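Local coordinates for protein glutaconate CoA-transferase subunit A (Acidaminococcus fermentans, PDB 1POI) that transfers the coenzyme A moiety from acetyl-CoA to glutaconate, (R)-2-hydroxyglutarate and related acids in the hydroxyglutarate pathway of glutamate degradation, at residues M108-T122 with G161-D173. Sequence-based numbering, arbitrary orientation.
Sequences MWHAAALGLPFLPVT and GEKVVAVPVPQVD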
loop_
_atom_site.group_PDB
_atom_site.type_symbol
_atom_site.label_atom_id
_atom_site.label_comp_id
_atom_site.label_asym_id
_atom_site.label_seq_id
_atom_site.Cartn_x
_atom_site.Cartn_y
_atom_site.Cartn_z
ATOM N N MET A 108 23.208 -22.596 13.967
ATOM C CA MET A 108 22.643 -23.590 14.876
ATOM C C MET A 108 21.132 -23.508 14.958
ATOM O O MET A 108 20.437 -24.509 14.829
ATOM C CB MET A 108 23.262 -23.456 16.266
ATOM C CG MET A 108 24.742 -23.844 16.288
ATOM S SD MET A 108 25.564 -23.586 17.857
ATOM C CE MET A 108 24.390 -24.187 18.972
ATOM N N TRP A 109 20.620 -22.310 15.151
ATOM C CA TRP A 109 19.189 -22.117 15.225
ATOM C C TRP A 109 18.599 -22.429 13.857
ATOM O O TRP A 109 17.552 -23.064 13.753
ATOM C CB TRP A 109 18.866 -20.669 15.602
ATOM C CG TRP A 109 18.775 -20.369 17.068
ATOM C CD1 TRP A 109 18.252 -21.175 18.030
ATOM C CD2 TRP A 109 19.075 -19.116 17.714
ATOM N NE1 TRP A 109 18.185 -20.500 19.228
ATOM C CE2 TRP A 109 18.685 -19.234 19.061
ATOM C CE3 TRP A 109 19.627 -17.905 17.279
ATOM C CZ2 TRP A 109 18.827 -18.185 19.982
ATOM C CZ3 TRP A 109 19.766 -16.862 18.199
ATOM C CH2 TRP A 109 19.367 -17.012 19.530
ATOM N N HIS A 110 19.267 -22.001 12.791
ATOM C CA HIS A 110 18.725 -22.255 11.466
ATOM C C HIS A 110 18.647 -23.757 11.157
ATOM O O HIS A 110 17.580 -24.258 10.765
ATOM C CB HIS A 110 19.476 -21.466 10.383
ATOM C CG HIS A 110 18.775 -21.452 9.060
ATOM N ND1 HIS A 110 19.420 -21.730 7.875
ATOM C CD2 HIS A 110 17.473 -21.260 8.743
ATOM C CE1 HIS A 110 18.548 -21.710 6.885
ATOM N NE2 HIS A 110 17.357 -21.427 7.383
ATOM N N ALA A 111 19.751 -24.468 11.358
ATOM C CA ALA A 111 19.800 -25.911 11.163
ATOM C C ALA A 111 18.711 -26.596 11.986
ATOM O O ALA A 111 18.169 -27.617 11.572
ATOM C CB ALA A 111 21.119 -26.437 11.563
ATOM N N ALA A 112 18.377 -26.042 13.147
ATOM C CA ALA A 112 17.320 -26.625 13.975
ATOM C C ALA A 112 15.968 -26.460 13.290
ATOM O O ALA A 112 15.190 -27.403 13.179
ATOM C CB ALA A 112 17.301 -25.991 15.366
ATOM N N ALA A 113 15.693 -25.257 12.809
ATOM C CA ALA A 113 14.432 -25.007 12.131
ATOM C C ALA A 113 14.349 -25.915 10.913
ATOM O O ALA A 113 13.263 -26.342 10.522
ATOM C CB ALA A 113 14.340 -23.553 11.721
ATOM N N LEU A 114 15.512 -26.204 10.332
ATOM C CA LEU A 114 15.600 -27.047 9.149
ATOM C C LEU A 114 15.420 -28.543 9.409
ATOM O O LEU A 114 14.863 -29.246 8.583
ATOM C CB LEU A 114 16.935 -26.801 8.425
ATOM C CG LEU A 114 17.030 -25.876 7.195
ATOM C CD1 LEU A 114 15.859 -24.880 7.093
ATOM C CD2 LEU A 114 18.384 -25.159 7.229
ATOM N N GLY A 115 15.940 -29.036 10.525
ATOM C CA GLY A 115 15.819 -30.449 10.843
ATOM C C GLY A 115 17.110 -31.209 10.589
ATOM O O GLY A 115 17.107 -32.431 10.454
ATOM N N LEU A 116 18.232 -30.509 10.512
ATOM C CA LEU A 116 19.497 -31.184 10.255
ATOM C C LEU A 116 19.935 -32.022 11.454
ATOM O O LEU A 116 19.678 -31.669 12.602
ATOM C CB LEU A 116 20.601 -30.168 9.918
ATOM C CG LEU A 116 20.430 -29.181 8.763
ATOM C CD1 LEU A 116 21.748 -28.460 8.535
ATOM C CD2 LEU A 116 20.016 -29.872 7.491
ATOM N N PRO A 117 20.609 -33.150 11.200
ATOM C CA PRO A 117 21.096 -34.041 12.262
ATOM C C PRO A 117 22.047 -33.230 13.142
ATOM O O PRO A 117 22.016 -33.286 14.374
ATOM C CB PRO A 117 21.901 -35.085 11.487
ATOM C CG PRO A 117 21.264 -35.101 10.156
ATOM C CD PRO A 117 20.986 -33.658 9.873
ATOM N N PHE A 118 22.916 -32.488 12.478
ATOM C CA PHE A 118 23.898 -31.651 13.140
ATOM C C PHE A 118 24.367 -30.594 12.139
ATOM O O PHE A 118 23.951 -30.597 10.974
ATOM C CB PHE A 118 25.058 -32.502 13.646
ATOM C CG PHE A 118 25.857 -33.150 12.561
ATOM C CD1 PHE A 118 25.403 -34.309 11.942
ATOM C CD2 PHE A 118 27.113 -32.638 12.209
ATOM C CE1 PHE A 118 26.191 -34.960 10.995
ATOM C CE2 PHE A 118 27.914 -33.274 11.262
ATOM C CZ PHE A 118 27.457 -34.439 10.653
ATOM N N LEU A 119 25.269 -29.724 12.570
ATOM C CA LEU A 119 25.739 -28.670 11.697
ATOM C C LEU A 119 27.225 -28.676 11.372
ATOM O O LEU A 119 28.049 -28.443 12.257
ATOM C CB LEU A 119 25.338 -27.325 12.314
ATOM C CG LEU A 119 25.864 -26.021 11.715
ATOM C CD1 LEU A 119 25.159 -25.710 10.383
ATOM C CD2 LEU A 119 25.627 -24.936 12.732
ATOM N N PRO A 120 27.595 -28.971 10.112
ATOM C CA PRO A 120 29.025 -28.967 9.771
ATOM C C PRO A 120 29.392 -27.578 9.191
ATOM O O PRO A 120 28.724 -27.067 8.282
ATOM C CB PRO A 120 29.138 -30.081 8.722
ATOM C CG PRO A 120 27.822 -29.953 7.924
ATOM C CD PRO A 120 26.770 -29.478 8.988
ATOM N N VAL A 121 30.402 -26.935 9.760
ATOM C CA VAL A 121 30.803 -25.633 9.273
ATOM C C VAL A 121 32.294 -25.576 9.151
ATOM O O VAL A 121 33.011 -26.246 9.879
ATOM C CB VAL A 121 30.373 -24.463 10.228
ATOM C CG1 VAL A 121 28.862 -24.336 10.286
ATOM C CG2 VAL A 121 30.954 -24.636 11.611
ATOM N N THR A 122 32.775 -24.771 8.219
ATOM C CA THR A 122 34.207 -24.597 8.065
ATOM C C THR A 122 34.611 -23.300 8.825
ATOM O O THR A 122 35.473 -22.540 8.375
ATOM C CB THR A 122 34.554 -24.508 6.582
ATOM O OG1 THR A 122 33.355 -24.253 5.830
ATOM C CG2 THR A 122 35.188 -25.795 6.112
ATOM N N GLY A 161 41.459 -35.440 3.434
ATOM C CA GLY A 161 42.533 -34.660 4.030
ATOM C C GLY A 161 41.977 -33.407 4.681
ATOM O O GLY A 161 42.665 -32.743 5.448
ATOM N N GLU A 162 40.727 -33.084 4.370
ATOM C CA GLU A 162 40.067 -31.917 4.921
ATOM C C GLU A 162 39.042 -32.319 5.989
ATOM O O GLU A 162 38.324 -33.321 5.844
ATOM C CB GLU A 162 39.393 -31.099 3.806
ATOM C CG GLU A 162 38.396 -30.054 4.337
ATOM C CD GLU A 162 37.814 -29.127 3.274
ATOM O OE1 GLU A 162 38.588 -28.602 2.441
ATOM O OE2 GLU A 162 36.584 -28.896 3.307
ATOM N N LYS A 163 39.011 -31.541 7.071
ATOM C CA LYS A 163 38.086 -31.752 8.179
ATOM C C LYS A 163 37.284 -30.469 8.409
ATOM O O LYS A 163 37.731 -29.365 8.054
ATOM C CB LYS A 163 38.825 -32.135 9.475
ATOM C CG LYS A 163 39.771 -33.321 9.337
ATOM C CD LYS A 163 40.000 -34.051 10.664
ATOM C CE LYS A 163 38.775 -34.878 11.065
ATOM N NZ LYS A 163 39.031 -35.887 12.139
ATOM N N VAL A 164 36.077 -30.640 8.947
ATOM C CA VAL A 164 35.174 -29.541 9.254
ATOM C C VAL A 164 34.813 -29.643 10.754
ATOM O O VAL A 164 35.128 -30.639 11.418
ATOM C CB VAL A 164 33.877 -29.586 8.350
ATOM C CG1 VAL A 164 34.207 -30.088 6.956
ATOM C CG2 VAL A 164 32.761 -30.426 8.981
ATOM N N VAL A 165 34.160 -28.617 11.281
ATOM C CA VAL A 165 33.760 -28.580 12.672
ATOM C C VAL A 165 32.292 -28.937 12.698
ATOM O O VAL A 165 31.492 -28.315 11.987
ATOM C CB VAL A 165 33.969 -27.157 13.258
ATOM C CG1 VAL A 165 33.390 -27.045 14.667
ATOM C CG2 VAL A 165 35.448 -26.822 13.278
ATOM N N ALA A 166 31.946 -29.993 13.435
ATOM C CA ALA A 166 30.551 -30.406 13.528
ATOM C C ALA A 166 30.034 -29.824 14.818
ATOM O O ALA A 166 30.728 -29.871 15.842
ATOM C CB ALA A 166 30.432 -31.910 13.523
ATOM N N VAL A 167 28.818 -29.294 14.782
ATOM C CA VAL A 167 28.223 -28.641 15.937
ATOM C C VAL A 167 26.838 -29.209 16.237
ATOM O O VAL A 167 26.031 -29.406 15.339
ATOM C CB VAL A 167 28.153 -27.099 15.672
ATOM C CG1 VAL A 167 27.178 -26.435 16.569
ATOM C CG2 VAL A 167 29.497 -26.475 15.889
ATOM N N PRO A 168 26.538 -29.458 17.517
ATOM C CA PRO A 168 25.226 -30.006 17.875
ATOM C C PRO A 168 24.106 -29.022 17.603
ATOM O O PRO A 168 24.213 -27.856 17.974
ATOM C CB PRO A 168 25.350 -30.229 19.388
ATOM C CG PRO A 168 26.827 -30.335 19.616
ATOM C CD PRO A 168 27.358 -29.262 18.724
ATOM N N VAL A 169 23.030 -29.499 16.990
ATOM C CA VAL A 169 21.851 -28.675 16.712
ATOM C C VAL A 169 21.085 -28.581 18.043
ATOM O O VAL A 169 20.779 -29.595 18.666
ATOM C CB VAL A 169 20.991 -29.333 15.618
ATOM C CG1 VAL A 169 19.633 -28.731 15.571
ATOM C CG2 VAL A 169 21.650 -29.150 14.292
ATOM N N PRO A 170 20.792 -27.368 18.510
ATOM C CA PRO A 170 20.083 -27.172 19.772
ATOM C C PRO A 170 18.595 -27.535 19.759
ATOM O O PRO A 170 17.937 -27.419 18.736
ATOM C CB PRO A 170 20.296 -25.686 20.033
ATOM C CG PRO A 170 20.188 -25.109 18.663
ATOM C CD PRO A 170 21.009 -26.081 17.825
ATOM N N GLN A 171 18.076 -27.976 20.906
ATOM C CA GLN A 171 16.669 -28.348 21.063
ATOM C C GLN A 171 16.010 -27.307 21.953
ATOM O O GLN A 171 16.157 -27.308 23.170
ATOM C CB GLN A 171 16.562 -29.730 21.687
ATOM C CG GLN A 171 17.242 -30.788 20.847
ATOM C CD GLN A 171 16.940 -32.186 21.323
ATOM O OE1 GLN A 171 15.809 -32.676 21.187
ATOM N NE2 GLN A 171 17.947 -32.845 21.891
ATOM N N VAL A 172 15.262 -26.424 21.327
ATOM C CA VAL A 172 14.644 -25.326 22.015
ATOM C C VAL A 172 13.244 -25.642 22.528
ATOM O O VAL A 172 12.332 -25.921 21.748
ATOM C CB VAL A 172 14.648 -24.084 21.073
ATOM C CG1 VAL A 172 14.120 -22.853 21.797
ATOM C CG2 VAL A 172 16.074 -23.844 20.533
ATOM N N ASP A 173 13.060 -25.536 23.840
ATOM C CA ASP A 173 11.776 -25.823 24.445
ATOM C C ASP A 173 10.783 -24.725 24.173
ATOM O O ASP A 173 9.678 -25.005 23.715
ATOM C CB ASP A 173 11.925 -26.040 25.949
ATOM C CG ASP A 173 12.778 -27.237 26.279
ATOM O OD1 ASP A 173 12.578 -28.299 25.642
ATOM O OD2 ASP A 173 13.646 -27.127 27.171
#
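Two pairs of reciprocal backbone hydrogen bonds join L119 to V167 and V121 to V165. In the first, L119 N reaches V167 O at 2.9 Å and V167 N returns a bond to L119 O. The second pair is straighter, V121 N lying 2.8 Å from V165 O. Between them P120, which has no N-H to give, faces A166 in a non-hydrogen-bonded pair, and its CA makes a CA-H...O contact with V165 O.

Strands 118-121 and 162-168 thus run antiparallel in a small three-stranded sheet, with 162-168 in the middle and 152-156 on its other side. Helix 102-114 leads into strand 118-121 through a Schellman motif: G115, with positive phi, is its C' residue, L116 N turns back to A111 O, and G115 N makes a weak bond to A112 O. A111 O also accepts G115 N, the two donors coming from opposite faces of its plane.

Apolar side chains extend the contact on both faces of the sheet. On one, CD2 and CE2 of the F118 ring meet A166 CB, and P120 CB meets V164 CG2 at 3.6 Å. On the other, M108 crosses V167 at about a right angle; its chain bends at chi3 (43°), and SD lies 3.5 Å from V167 CG1 while CE approaches P168 O. An alanine in place of M108 would probably leave V167 CG1 without its cover from the helix and open a gap next to P168 O, where CE now lies.

Beyond the strand, V169 straddles the helix end: CG1 packs on A112, 3.5 Å from its CA, and CG2 against F118 CA and L116 O. P170 CD sits 3.4 Å from M108 O, and V172 CG2 reaches the edge of the W109 ring. Farther out, I200 of helix 197-203 also packs on W109, while H110 meets H110 of a second copy of this subunit.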